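Local coordinates for malate synthase (Haloferax volcanii, PDB 3OYZ), which catalyses the condensation of acetyl-CoA with glyoxylate, followed by hydrolysis of malyl-CoA to malate and CoA, in the glyoxylate cycle with magnesium as cofactor, at residues A[17-22]-A[64-69]; A[29-34]-A[46-51]; A[103-108]-A[117-122]. All blocks are in the same frame, centred on the assembly; numbering follows the deposited sequence.

Contact 1 (A[17-22]-A[64-69]); sequences SPTAVE and ENIVEV. With ACO (acetyl coenzyme *a), chain B.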
loop_
_atom_site.group_PDB
_atom_site.type_symbol
_atom_site.label_atom_id
_atom_site.label_comp_id
_atom_site.label_asym_id
_atom_site.label_seq_id
_atom_site.Cartn_x
_atom_site.Cartn_y
_atom_site.Cartn_z
ATOM N N SER A 17 -7.082 -28.834 -7.688
ATOM C CA SER A 17 -7.334 -29.849 -8.734
ATOM C C SER A 17 -8.789 -29.838 -9.201
ATOM O O SER A 17 -9.711 -29.823 -8.402
ATOM C CB SER A 17 -7.028 -31.234 -8.169
ATOM O OG SER A 17 -5.644 -31.304 -7.831
ATOM N N PRO A 18 -9.046 -29.869 -10.512
ATOM C CA PRO A 18 -10.457 -29.912 -10.928
ATOM C C PRO A 18 -11.151 -31.162 -10.369
ATOM O O PRO A 18 -10.518 -32.205 -10.228
ATOM C CB PRO A 18 -10.388 -29.946 -12.451
ATOM C CG PRO A 18 -9.051 -29.388 -12.764
ATOM C CD PRO A 18 -8.118 -29.800 -11.652
ATOM N N THR A 19 -12.416 -31.086 -9.970
ATOM C CA THR A 19 -13.010 -32.217 -9.268
ATOM C C THR A 19 -13.743 -33.159 -10.254
ATOM O O THR A 19 -14.046 -34.298 -9.905
ATOM C CB THR A 19 -14.046 -31.703 -8.277
ATOM O OG1 THR A 19 -14.954 -30.963 -9.093
ATOM C CG2 THR A 19 -13.376 -30.726 -7.304
ATOM N N ALA A 20 -14.029 -32.677 -11.453
ATOM C CA ALA A 20 -14.798 -33.412 -12.454
ATOM C C ALA A 20 -14.540 -32.867 -13.859
ATOM O O ALA A 20 -14.977 -31.766 -14.189
ATOM C CB ALA A 20 -16.292 -33.400 -12.140
ATOM N N VAL A 21 -13.846 -33.626 -14.713
ATOM C CA VAL A 21 -13.530 -33.151 -16.063
ATOM C C VAL A 21 -14.325 -33.956 -17.097
ATOM O O VAL A 21 -14.528 -35.153 -16.922
ATOM C CB VAL A 21 -12.012 -33.240 -16.324
ATOM C CG1 VAL A 21 -11.628 -32.687 -17.696
ATOM C CG2 VAL A 21 -11.267 -32.475 -15.244
ATOM N N GLU A 22 -14.828 -33.293 -18.132
ATOM C CA GLU A 22 -15.671 -33.975 -19.113
ATOM C C GLU A 22 -14.854 -34.528 -20.294
ATOM O O GLU A 22 -13.676 -34.196 -20.462
ATOM C CB GLU A 22 -16.828 -33.080 -19.571
ATOM C CG GLU A 22 -17.959 -33.836 -20.297
ATOM C CD GLU A 22 -19.306 -33.106 -20.275
ATOM O OE1 GLU A 22 -19.376 -31.895 -20.607
ATOM O OE2 GLU A 22 -20.308 -33.766 -19.914
ATOM N N GLU A 64 -19.758 -35.090 -5.802
ATOM C CA GLU A 64 -19.711 -36.577 -5.609
ATOM C C GLU A 64 -18.299 -37.123 -5.728
ATOM O O GLU A 64 -17.847 -37.840 -4.827
ATOM C CB GLU A 64 -20.708 -37.326 -6.518
ATOM C CG GLU A 64 -22.107 -37.135 -5.943
ATOM C CD GLU A 64 -23.194 -37.256 -7.010
ATOM O OE1 GLU A 64 -22.855 -37.446 -8.210
ATOM O OE2 GLU A 64 -24.394 -37.134 -6.655
ATOM N N ASN A 65 -17.567 -36.631 -6.728
ATOM C CA ASN A 65 -16.184 -37.084 -6.910
ATOM C C ASN A 65 -15.363 -36.767 -5.700
ATOM O O ASN A 65 -14.553 -37.600 -5.257
ATOM C CB ASN A 65 -15.538 -36.478 -8.163
ATOM C CG ASN A 65 -16.075 -37.107 -9.408
ATOM O OD1 ASN A 65 -16.824 -38.056 -9.258
ATOM N ND2 ASN A 65 -15.863 -36.534 -10.587
ATOM N N ILE A 66 -15.574 -35.555 -5.154
ATOM C CA ILE A 66 -14.898 -35.212 -3.913
ATOM C C ILE A 66 -15.175 -36.189 -2.802
ATOM O O ILE A 66 -14.283 -36.613 -2.065
ATOM C CB ILE A 66 -15.325 -33.738 -3.395
ATOM C CG1 ILE A 66 -14.659 -32.695 -4.276
ATOM C CG2 ILE A 66 -14.872 -33.579 -1.954
ATOM C CD1 ILE A 66 -15.293 -31.195 -4.178
ATOM N N VAL A 67 -16.435 -36.506 -2.577
ATOM C CA VAL A 67 -16.728 -37.484 -1.518
ATOM C C VAL A 67 -16.060 -38.858 -1.783
ATOM O O VAL A 67 -15.425 -39.455 -0.906
ATOM C CB VAL A 67 -18.234 -37.740 -1.309
ATOM C CG1 VAL A 67 -18.455 -38.929 -0.324
ATOM C CG2 VAL A 67 -18.940 -36.531 -0.776
ATOM N N GLU A 68 -16.171 -39.313 -3.019
ATOM C CA GLU A 68 -15.623 -40.638 -3.427
ATOM C C GLU A 68 -14.104 -40.742 -3.291
ATOM O O GLU A 68 -13.613 -41.655 -2.598
ATOM C CB GLU A 68 -16.062 -40.874 -4.873
ATOM C CG GLU A 68 -16.016 -42.318 -5.400
ATOM C CD GLU A 68 -15.967 -42.369 -6.922
ATOM O OE1 GLU A 68 -16.698 -41.666 -7.654
ATOM O OE2 GLU A 68 -15.144 -43.154 -7.428
ATOM N N VAL A 69 -13.359 -39.802 -3.892
ATOM C CA VAL A 69 -11.906 -39.827 -3.752
ATOM C C VAL A 69 -11.377 -39.659 -2.344
ATOM O O VAL A 69 -10.464 -40.392 -1.912
ATOM C CB VAL A 69 -11.196 -38.835 -4.664
ATOM C CG1 VAL A 69 -9.698 -38.848 -4.353
ATOM C CG2 VAL A 69 -11.576 -39.101 -6.137
HETATM N N1A ACO B . -4.367 -31.576 -10.330
HETATM C C2A ACO B . -4.141 -32.884 -10.560
HETATM N N3A ACO B . -3.386 -33.282 -11.599
HETATM C C4A ACO B . -2.827 -32.416 -12.484
HETATM C C5A ACO B . -3.055 -30.974 -12.252
HETATM C C6A ACO B . -3.912 -30.576 -11.119
HETATM N N6A ACO B . -4.136 -29.243 -10.973
HETATM N N7A ACO B . -2.428 -30.302 -13.226
HETATM C C8A ACO B . -1.858 -31.228 -14.034
HETATM N N9A ACO B . -2.049 -32.470 -13.570
HETATM C C1B ACO B . -1.509 -33.699 -14.237
HETATM C C2B ACO B . -1.621 -33.497 -15.742
HETATM O O2B ACO B . -2.924 -33.895 -16.164
HETATM C C3B ACO B . -0.497 -34.358 -16.286
HETATM O O3B ACO B . -1.044 -35.677 -16.197
HETATM P P3B ACO B . -0.583 -36.983 -17.089
HETATM O O7A ACO B . 0.246 -37.701 -16.036
HETATM O O8A ACO B . 0.140 -36.309 -18.237
HETATM O O9A ACO B . -1.848 -37.683 -17.534
HETATM C C4B ACO B . 0.583 -34.173 -15.233
HETATM O O4B ACO B . -0.104 -33.906 -14.002
HETATM C C5B ACO B . 1.469 -32.971 -15.538
HETATM O O5B ACO B . 0.620 -31.953 -16.069
HETATM P P1A ACO B . 1.200 -30.639 -16.785
HETATM O O1A ACO B . 1.879 -30.885 -18.094
HETATM O O2A ACO B . 2.086 -30.019 -15.743
HETATM O O3A ACO B . 0.012 -29.610 -17.090
HETATM P P2A ACO B . -1.038 -29.841 -18.278
HETATM O O4A ACO B . -1.310 -31.296 -18.070
HETATM O O5A ACO B . -0.542 -29.057 -19.475
HETATM O O6A ACO B . -2.381 -29.012 -17.880
HETATM C CBP ACO B . -3.714 -27.287 -16.741
HETATM C CCP ACO B . -2.416 -27.633 -17.481
HETATM C CDP ACO B . -4.932 -27.552 -17.625
HETATM C CEP ACO B . -3.674 -25.791 -16.458
HETATM C CAP ACO B . -3.906 -28.112 -15.463
HETATM O OAP ACO B . -2.651 -28.036 -14.800
HETATM C C9P ACO B . -4.971 -27.578 -14.527
HETATM O O9P ACO B . -6.165 -27.687 -14.827
HETATM N N8P ACO B . -4.536 -26.973 -13.410
HETATM C C7P ACO B . -5.508 -26.449 -12.458
HETATM C C6P ACO B . -6.205 -25.166 -12.934
HETATM C C5P ACO B . -6.948 -24.643 -11.719
HETATM O O5P ACO B . -6.874 -25.248 -10.651
HETATM N N4P ACO B . -7.600 -23.494 -11.894
HETATM C C3P ACO B . -8.336 -22.798 -10.853
HETATM C C2P ACO B . -7.405 -22.222 -9.784
HETATM S S1P ACO B . -7.072 -20.632 -10.484
HETATM C C ACO B . -8.365 -19.597 -10.182
HETATM O O ACO B . -9.467 -19.981 -9.841
HETATM C CH3 ACO B . -8.120 -18.137 -10.410
#
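Asn65 and Thr19 make the polar link between 17-22 and 64-69. The side-chain amide of Asn65 gives a hydrogen from ND2 to Thr19 O at 3.0 Å, with an N-H...O angle of 154°. The oxygen lies almost in the amide plane of Asn65. The donor in turn sits in the carbonyl plane of Thr19, on a lone pair. The bond is therefore well directed at both ends. The same ND2 also bonds to Ser27 OG, so this nitrogen has two oxygen partners. With an alanine here, the carbonyl of Thr19 would probably lose its mate from the helix, and Ser27 would lose a partner too. The hydroxyl of Thr19 is turned to another partner, Asn50 OD1.

The segments belong to the TIM barrel of the enzyme. Residues 17-22 run off the end of strand 13-18 into the loop that follows, and 64-69 lie in helix 59-73 on the outside of the barrel.

The apolar part lies beside the bond. Thr19 CG2 meets the end of Ile66, with CD1 at 3.7 Å, and the two side chains cross obliquely. Ile66 CG1 stands beside its backbone N (chi1 -74°), and the chain then extends to bring CD1 to the threonine methyl. Ala20 CB is a van der Waals neighbour of the Asn65 amide, 3.5 Å from ND2.

On the ligand side, Ser17 OG donates to N1A of acetyl-CoA at 2.8 Å. Pro18 CG approaches the pantetheine oxygen O9P, at 3.9 Å.

Contact 2 (A[29-34]-A[46-51]); sequences KMLRRA and WVPDNE. With ACO (acetyl coenzyme *a), chain B.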
loop_
_atom_site.group_PDB
_atom_site.type_symbol
_atom_site.label_atom_id
_atom_site.label_comp_id
_atom_site.label_asym_id
_atom_site.label_seq_id
_atom_site.Cartn_x
_atom_site.Cartn_y
_atom_site.Cartn_z
ATOM N N LYS A 29 -10.269 -38.236 -12.413
ATOM C CA LYS A 29 -8.913 -38.698 -12.678
ATOM C C LYS A 29 -7.904 -37.708 -12.070
ATOM O O LYS A 29 -7.018 -38.087 -11.308
ATOM C CB LYS A 29 -8.664 -38.836 -14.191
ATOM C CG LYS A 29 -7.225 -39.353 -14.482
ATOM C CD LYS A 29 -6.627 -38.888 -15.820
ATOM C CE LYS A 29 -7.615 -39.077 -16.986
ATOM N NZ LYS A 29 -7.330 -38.192 -18.156
ATOM N N MET A 30 -8.086 -36.415 -12.328
ATOM C CA MET A 30 -7.201 -35.445 -11.656
ATOM C C MET A 30 -7.179 -35.487 -10.138
ATOM O O MET A 30 -6.107 -35.352 -9.576
ATOM C CB MET A 30 -7.426 -34.036 -12.176
ATOM C CG MET A 30 -7.437 -34.016 -13.680
ATOM S SD MET A 30 -6.762 -32.424 -14.165
ATOM C CE MET A 30 -8.019 -31.963 -15.317
ATOM N N LEU A 31 -8.288 -35.740 -9.459
ATOM C CA LEU A 31 -8.234 -35.905 -8.018
ATOM C C LEU A 31 -7.545 -37.162 -7.511
ATOM O O LEU A 31 -6.858 -37.150 -6.455
ATOM C CB LEU A 31 -9.659 -35.880 -7.452
ATOM C CG LEU A 31 -10.616 -34.711 -7.679
ATOM C CD1 LEU A 31 -11.941 -35.013 -7.035
ATOM C CD2 LEU A 31 -10.013 -33.365 -7.188
ATOM N N ARG A 32 -7.787 -38.283 -8.209
ATOM C CA ARG A 32 -7.184 -39.574 -7.802
ATOM C C ARG A 32 -5.687 -39.463 -7.903
ATOM O O ARG A 32 -4.978 -39.892 -7.029
ATOM C CB ARG A 32 -7.699 -40.763 -8.641
ATOM C CG ARG A 32 -9.215 -40.885 -8.647
ATOM C CD ARG A 32 -9.697 -42.338 -8.868
ATOM N NE ARG A 32 -11.027 -42.323 -9.452
ATOM C CZ ARG A 32 -12.114 -42.512 -8.728
ATOM N NH1 ARG A 32 -12.020 -42.866 -7.457
ATOM N NH2 ARG A 32 -13.270 -42.461 -9.338
ATOM N N ARG A 33 -5.197 -38.819 -8.949
ATOM C CA ARG A 33 -3.753 -38.662 -9.094
ATOM C C ARG A 33 -3.171 -37.709 -8.050
ATOM O O ARG A 33 -2.173 -38.027 -7.394
ATOM C CB ARG A 33 -3.504 -38.149 -10.517
ATOM C CG ARG A 33 -2.106 -37.597 -10.696
ATOM C CD ARG A 33 -1.778 -36.913 -12.023
ATOM N NE ARG A 33 -0.337 -36.994 -12.273
ATOM C CZ ARG A 33 0.239 -37.938 -13.018
ATOM N NH1 ARG A 33 -0.486 -38.893 -13.598
ATOM N NH2 ARG A 33 1.551 -37.922 -13.208
ATOM N N ALA A 34 -3.806 -36.549 -7.833
ATOM C CA ALA A 34 -3.270 -35.550 -6.891
ATOM C C ALA A 34 -3.314 -36.149 -5.507
ATOM O O ALA A 34 -2.407 -35.963 -4.704
ATOM C CB ALA A 34 -4.105 -34.238 -6.974
ATOM N N TRP A 46 -4.084 -29.222 0.044
ATOM C CA TRP A 46 -4.561 -29.640 -1.235
ATOM C C TRP A 46 -6.016 -29.229 -1.352
ATOM O O TRP A 46 -6.786 -29.472 -0.442
ATOM C CB TRP A 46 -4.442 -31.195 -1.345
ATOM C CG TRP A 46 -5.028 -31.672 -2.657
ATOM C CD1 TRP A 46 -4.896 -31.083 -3.881
ATOM C CD2 TRP A 46 -5.873 -32.810 -2.856
ATOM N NE1 TRP A 46 -5.615 -31.784 -4.829
ATOM C CE2 TRP A 46 -6.252 -32.822 -4.206
ATOM C CE3 TRP A 46 -6.339 -33.840 -2.004
ATOM C CZ2 TRP A 46 -7.017 -33.873 -4.776
ATOM C CZ3 TRP A 46 -7.214 -34.820 -2.549
ATOM C CH2 TRP A 46 -7.519 -34.824 -3.920
ATOM N N VAL A 47 -6.392 -28.627 -2.462
ATOM C CA VAL A 47 -7.736 -28.079 -2.636
ATOM C C VAL A 47 -8.488 -28.720 -3.799
ATOM O O VAL A 47 -8.410 -28.265 -4.946
ATOM C CB VAL A 47 -7.587 -26.521 -2.838
ATOM C CG1 VAL A 47 -8.938 -25.838 -2.887
ATOM C CG2 VAL A 47 -6.766 -25.992 -1.671
ATOM N N PRO A 48 -9.278 -29.771 -3.517
ATOM C CA PRO A 48 -10.136 -30.132 -4.632
ATOM C C PRO A 48 -11.093 -28.996 -4.959
ATOM O O PRO A 48 -11.906 -28.619 -4.115
ATOM C CB PRO A 48 -10.982 -31.265 -4.046
ATOM C CG PRO A 48 -10.087 -31.961 -3.042
ATOM C CD PRO A 48 -9.267 -30.790 -2.436
ATOM N N ASP A 49 -11.085 -28.541 -6.188
ATOM C CA ASP A 49 -11.728 -27.308 -6.550
ATOM C C ASP A 49 -12.993 -27.430 -7.313
ATOM O O ASP A 49 -12.928 -27.388 -8.526
ATOM C CB ASP A 49 -10.720 -26.446 -7.296
ATOM C CG ASP A 49 -11.174 -25.026 -7.497
ATOM O OD1 ASP A 49 -12.232 -24.657 -6.969
ATOM O OD2 ASP A 49 -10.497 -24.313 -8.269
ATOM N N ASN A 50 -14.127 -27.396 -6.609
ATOM C CA ASN A 50 -15.424 -27.356 -7.232
ATOM C C ASN A 50 -15.873 -26.041 -7.833
ATOM O O ASN A 50 -16.992 -25.964 -8.351
ATOM C CB ASN A 50 -16.491 -27.883 -6.269
ATOM C CG ASN A 50 -17.527 -28.782 -7.003
ATOM O OD1 ASN A 50 -17.159 -29.610 -7.855
ATOM N ND2 ASN A 50 -18.791 -28.616 -6.682
ATOM N N GLU A 51 -15.017 -25.016 -7.750
ATOM C CA GLU A 51 -15.389 -23.702 -8.272
ATOM C C GLU A 51 -14.687 -23.488 -9.595
ATOM O O GLU A 51 -14.947 -24.302 -10.511
ATOM C CB GLU A 51 -15.074 -22.570 -7.271
ATOM C CG GLU A 51 -15.764 -21.267 -7.678
ATOM C CD GLU A 51 -14.837 -20.055 -7.636
ATOM O OE1 GLU A 51 -13.628 -20.206 -7.825
ATOM O OE2 GLU A 51 -15.287 -18.908 -7.512
HETATM N N1A ACO B . -4.367 -31.576 -10.330
HETATM C C2A ACO B . -4.141 -32.884 -10.560
HETATM N N3A ACO B . -3.386 -33.282 -11.599
HETATM C C4A ACO B . -2.827 -32.416 -12.484
HETATM C C5A ACO B . -3.055 -30.974 -12.252
HETATM C C6A ACO B . -3.912 -30.576 -11.119
HETATM N N6A ACO B . -4.136 -29.243 -10.973
HETATM N N7A ACO B . -2.428 -30.302 -13.226
HETATM C C8A ACO B . -1.858 -31.228 -14.034
HETATM N N9A ACO B . -2.049 -32.470 -13.570
HETATM C C1B ACO B . -1.509 -33.699 -14.237
HETATM C C2B ACO B . -1.621 -33.497 -15.742
HETATM O O2B ACO B . -2.924 -33.895 -16.164
HETATM C C3B ACO B . -0.497 -34.358 -16.286
HETATM O O3B ACO B . -1.044 -35.677 -16.197
HETATM P P3B ACO B . -0.583 -36.983 -17.089
HETATM O O7A ACO B . 0.246 -37.701 -16.036
HETATM O O8A ACO B . 0.140 -36.309 -18.237
HETATM O O9A ACO B . -1.848 -37.683 -17.534
HETATM C C4B ACO B . 0.583 -34.173 -15.233
HETATM O O4B ACO B . -0.104 -33.906 -14.002
HETATM C C5B ACO B . 1.469 -32.971 -15.538
HETATM O O5B ACO B . 0.620 -31.953 -16.069
HETATM P P1A ACO B . 1.200 -30.639 -16.785
HETATM O O1A ACO B . 1.879 -30.885 -18.094
HETATM O O2A ACO B . 2.086 -30.019 -15.743
HETATM O O3A ACO B . 0.012 -29.610 -17.090
HETATM P P2A ACO B . -1.038 -29.841 -18.278
HETATM O O4A ACO B . -1.310 -31.296 -18.070
HETATM O O5A ACO B . -0.542 -29.057 -19.475
HETATM O O6A ACO B . -2.381 -29.012 -17.880
HETATM C CBP ACO B . -3.714 -27.287 -16.741
HETATM C CCP ACO B . -2.416 -27.633 -17.481
HETATM C CDP ACO B . -4.932 -27.552 -17.625
HETATM C CEP ACO B . -3.674 -25.791 -16.458
HETATM C CAP ACO B . -3.906 -28.112 -15.463
HETATM O OAP ACO B . -2.651 -28.036 -14.800
HETATM C C9P ACO B . -4.971 -27.578 -14.527
HETATM O O9P ACO B . -6.165 -27.687 -14.827
HETATM N N8P ACO B . -4.536 -26.973 -13.410
HETATM C C7P ACO B . -5.508 -26.449 -12.458
HETATM C C6P ACO B . -6.205 -25.166 -12.934
HETATM C C5P ACO B . -6.948 -24.643 -11.719
HETATM O O5P ACO B . -6.874 -25.248 -10.651
HETATM N N4P ACO B . -7.600 -23.494 -11.894
HETATM C C3P ACO B . -8.336 -22.798 -10.853
HETATM C C2P ACO B . -7.405 -22.222 -9.784
HETATM S S1P ACO B . -7.072 -20.632 -10.484
HETATM C C ACO B . -8.365 -19.597 -10.182
HETATM O O ACO B . -9.467 -19.981 -9.841
HETATM C CH3 ACO B . -8.120 -18.137 -10.410
#
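Ala34 and Leu31 of helix 29-34 pack on Trp46, and this is the tight part of the contact. Ala34 CB lies 3.6 Å from Trp46 NE1 and 3.7 Å from Trp46 CZ2, so the methyl touches both rings of the indole. The same Ala34 CB is 3.8 Å from adenine C2A of acetyl-CoA. Leu31 O approaches the far end of the indole obliquely, 3.5 Å from Trp46 CH2. Leu31 CD2 fills the corner between Trp46 and Pro48, at 3.9 Å from both Trp46 CZ2 and Pro48 CB. The indole reaches the helix because its CG is anti to the backbone N (chi1 176°). Pro48 CD covers one indole face, and the indole NE1 is bonded to Ser17 OG.

The other side of the helix is looser. Arg33 is exposed and points away from the strand. It turns to the ligand instead, where phosphate oxygen O7A of acetyl-CoA lies over one face of the guanidinium. This is a contact between charges, not an in-plane hydrogen bond.

Helix 29-34 and strand 46-49 run nearly antiparallel (170°). Helix 29-36 is the crossover helix of a beta-alpha-beta unit of the TIM barrel, with acetyl-CoA beside it.

Contact 3 (A[103-108]-A[117-122]); sequences LDITDP and HGFVIP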
loop_
_atom_site.group_PDB
_atom_site.type_symbol
_atom_site.label_atom_id
_atom_site.label_comp_id
_atom_site.label_asym_id
_atom_site.label_seq_id
_atom_site.Cartn_x
_atom_site.Cartn_y
_atom_site.Cartn_z
ATOM N N LEU A 103 -22.667 -29.532 2.919
ATOM C CA LEU A 103 -23.474 -30.381 3.772
ATOM C C LEU A 103 -23.366 -31.880 3.272
ATOM O O LEU A 103 -23.186 -32.791 4.087
ATOM C CB LEU A 103 -24.902 -29.857 3.694
ATOM C CG LEU A 103 -25.966 -30.431 4.638
ATOM C CD1 LEU A 103 -25.678 -30.223 6.135
ATOM C CD2 LEU A 103 -27.349 -29.897 4.237
ATOM N N ASP A 104 -23.494 -32.124 1.973
ATOM C CA ASP A 104 -23.328 -33.475 1.352
ATOM C C ASP A 104 -21.955 -34.066 1.631
ATOM O O ASP A 104 -21.830 -35.190 2.161
ATOM C CB ASP A 104 -23.465 -33.402 -0.182
ATOM C CG ASP A 104 -24.842 -33.002 -0.635
ATOM O OD1 ASP A 104 -25.777 -33.130 0.189
ATOM O OD2 ASP A 104 -24.993 -32.564 -1.809
ATOM N N ILE A 105 -20.913 -33.281 1.340
ATOM C CA ILE A 105 -19.539 -33.724 1.527
ATOM C C ILE A 105 -19.251 -34.147 2.958
ATOM O O ILE A 105 -18.490 -35.113 3.141
ATOM C CB ILE A 105 -18.529 -32.725 0.957
ATOM C CG1 ILE A 105 -18.755 -32.654 -0.553
ATOM C CG2 ILE A 105 -17.118 -33.072 1.333
ATOM C CD1 ILE A 105 -18.145 -31.407 -1.234
ATOM N N THR A 106 -19.848 -33.512 3.975
ATOM C CA THR A 106 -19.429 -33.868 5.339
ATOM C C THR A 106 -20.337 -34.905 5.989
ATOM O O THR A 106 -20.219 -35.191 7.175
ATOM C CB THR A 106 -19.469 -32.609 6.281
ATOM O OG1 THR A 106 -20.720 -31.967 6.015
ATOM C CG2 THR A 106 -18.386 -31.603 5.854
ATOM N N ASP A 107 -21.307 -35.432 5.268
ATOM C CA ASP A 107 -22.137 -36.507 5.856
ATOM C C ASP A 107 -21.177 -37.603 6.343
ATOM O O ASP A 107 -20.457 -38.138 5.520
ATOM C CB ASP A 107 -23.041 -37.049 4.747
ATOM C CG ASP A 107 -23.976 -38.168 5.205
ATOM O OD1 ASP A 107 -23.841 -38.715 6.330
ATOM O OD2 ASP A 107 -24.870 -38.455 4.381
ATOM N N PRO A 108 -21.111 -37.914 7.645
ATOM C CA PRO A 108 -20.112 -38.793 8.246
ATOM C C PRO A 108 -20.299 -40.281 7.813
ATOM O O PRO A 108 -19.338 -41.047 7.788
ATOM C CB PRO A 108 -20.422 -38.687 9.747
ATOM C CG PRO A 108 -21.158 -37.407 9.880
ATOM C CD PRO A 108 -22.062 -37.449 8.668
ATOM N N HIS A 117 -9.993 -31.122 6.554
ATOM C CA HIS A 117 -9.705 -30.220 7.644
ATOM C C HIS A 117 -10.552 -28.921 7.550
ATOM O O HIS A 117 -10.547 -28.174 8.534
ATOM C CB HIS A 117 -8.244 -29.791 7.581
ATOM C CG HIS A 117 -7.318 -30.642 8.404
ATOM N ND1 HIS A 117 -6.969 -31.930 8.037
ATOM C CD2 HIS A 117 -6.604 -30.359 9.515
ATOM C CE1 HIS A 117 -6.120 -32.424 8.922
ATOM N NE2 HIS A 117 -5.876 -31.486 9.825
ATOM N N GLY A 118 -11.101 -28.596 6.381
ATOM C CA GLY A 118 -11.943 -27.372 6.257
ATOM C C GLY A 118 -12.280 -27.112 4.812
ATOM O O GLY A 118 -12.176 -28.019 3.947
ATOM N N PHE A 119 -12.824 -25.926 4.510
ATOM C CA PHE A 119 -13.276 -25.645 3.166
ATOM C C PHE A 119 -12.767 -24.230 2.829
ATOM O O PHE A 119 -12.487 -23.429 3.744
ATOM C CB PHE A 119 -14.801 -25.695 3.052
ATOM C CG PHE A 119 -15.404 -27.106 3.110
ATOM C CD1 PHE A 119 -15.512 -27.836 1.949
ATOM C CD2 PHE A 119 -15.796 -27.684 4.318
ATOM C CE1 PHE A 119 -15.978 -29.155 1.984
ATOM C CE2 PHE A 119 -16.340 -28.956 4.363
ATOM C CZ PHE A 119 -16.367 -29.707 3.166
ATOM N N VAL A 120 -12.678 -23.949 1.538
ATOM C CA VAL A 120 -12.147 -22.715 1.017
ATOM C C VAL A 120 -13.353 -22.069 0.325
ATOM O O VAL A 120 -14.095 -22.728 -0.437
ATOM C CB VAL A 120 -11.013 -22.948 0.004
ATOM C CG1 VAL A 120 -10.665 -21.624 -0.712
ATOM C CG2 VAL A 120 -9.785 -23.685 0.614
ATOM N N ILE A 121 -13.592 -20.793 0.684
ATOM C CA ILE A 121 -14.688 -19.964 0.198
ATOM C C ILE A 121 -14.188 -18.804 -0.654
ATOM O O ILE A 121 -13.474 -17.865 -0.202
ATOM C CB ILE A 121 -15.562 -19.450 1.429
ATOM C CG1 ILE A 121 -15.868 -20.590 2.405
ATOM C CG2 ILE A 121 -16.844 -18.661 1.041
ATOM C CD1 ILE A 121 -16.692 -21.803 1.812
ATOM N N PRO A 122 -14.643 -18.832 -1.910
ATOM C CA PRO A 122 -14.215 -17.843 -2.838
ATOM C C PRO A 122 -15.183 -16.643 -2.810
ATOM O O PRO A 122 -16.278 -16.708 -2.298
ATOM C CB PRO A 122 -14.371 -18.572 -4.173
ATOM C CG PRO A 122 -15.710 -19.305 -3.959
ATOM C CD PRO A 122 -15.444 -19.892 -2.577
#
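Phe119 CG stands beside its backbone N, anti to the carbonyl carbon (chi1 -73°), and chi2 of -87° sets the ring so that its far edge meets Ile105 and Thr106. In Thr106, chi1 of 46° puts OG1 between the backbone N and the carbonyl carbon, where it bonds to Met102 O, one turn back in the helix. The same rotation turns the methyl CG2 to face Phe119. Ile105 brings its own CG2 methyl to the same ring.

Both methyls meet the ring at its edge. Ile105 CG2 lies in the ring plane, 3.9 Å from Phe119 CZ and 4.1 Å from Phe119 CE1. Thr106 CG2 sits nearer the other corner, 3.7 Å from Phe119 CE2 and 3.9 Å from Phe119 CZ. CZ therefore has a methyl on each flank. Each side chain crosses that of Phe119 at a slant. The contact is purely apolar, and its three residues are buried.

The backbones stay well apart. The CA atoms of Ile105 and Phe119 are 10.4 Å from each other. The Phe119 side chain covers about half of this gap, and the side chains of Ile105 and Thr106 come from the helix to meet it.

Within the TIM barrel, the contact joins the end of helix 92-105 to strand 118-121. Phe119 also touches Phe137 of helix 127-143, and Thr106 touches Val140 of the same helix. Ile105 also packs on Ile66 and Val67 of helix 59-73. Strand 118-121 pairs in parallel with strand 152-157, and Phe119 shares backbone hydrogen bonds with Ala152 and Ser154.

Contacts 2 and 3 each join a helix to a strand of the parallel sheet of the TIM barrel. Contact 1 joins a helix to the loop that follows a strand. Along the chain, contact 2 falls between the two segments of contact 1, and contact 3 follows both. The centres of contacts 1 and 2 are about 6 Å apart, and the contacts involve neighbouring strands 13-18 and 45-49. The salt bridge from Glu68 to Arg32 ties their helices, and both touch acetyl-CoA. The centre of contact 3 is about 14 Å from each of the other two centres. Contacts 1 and 3 meet through helices 59-73 and 92-105, while Val120 and Pro122 meet Val47 and Glu51 of contact 2. Packing is thus continuous from the acetyl-CoA side to strand 118-121.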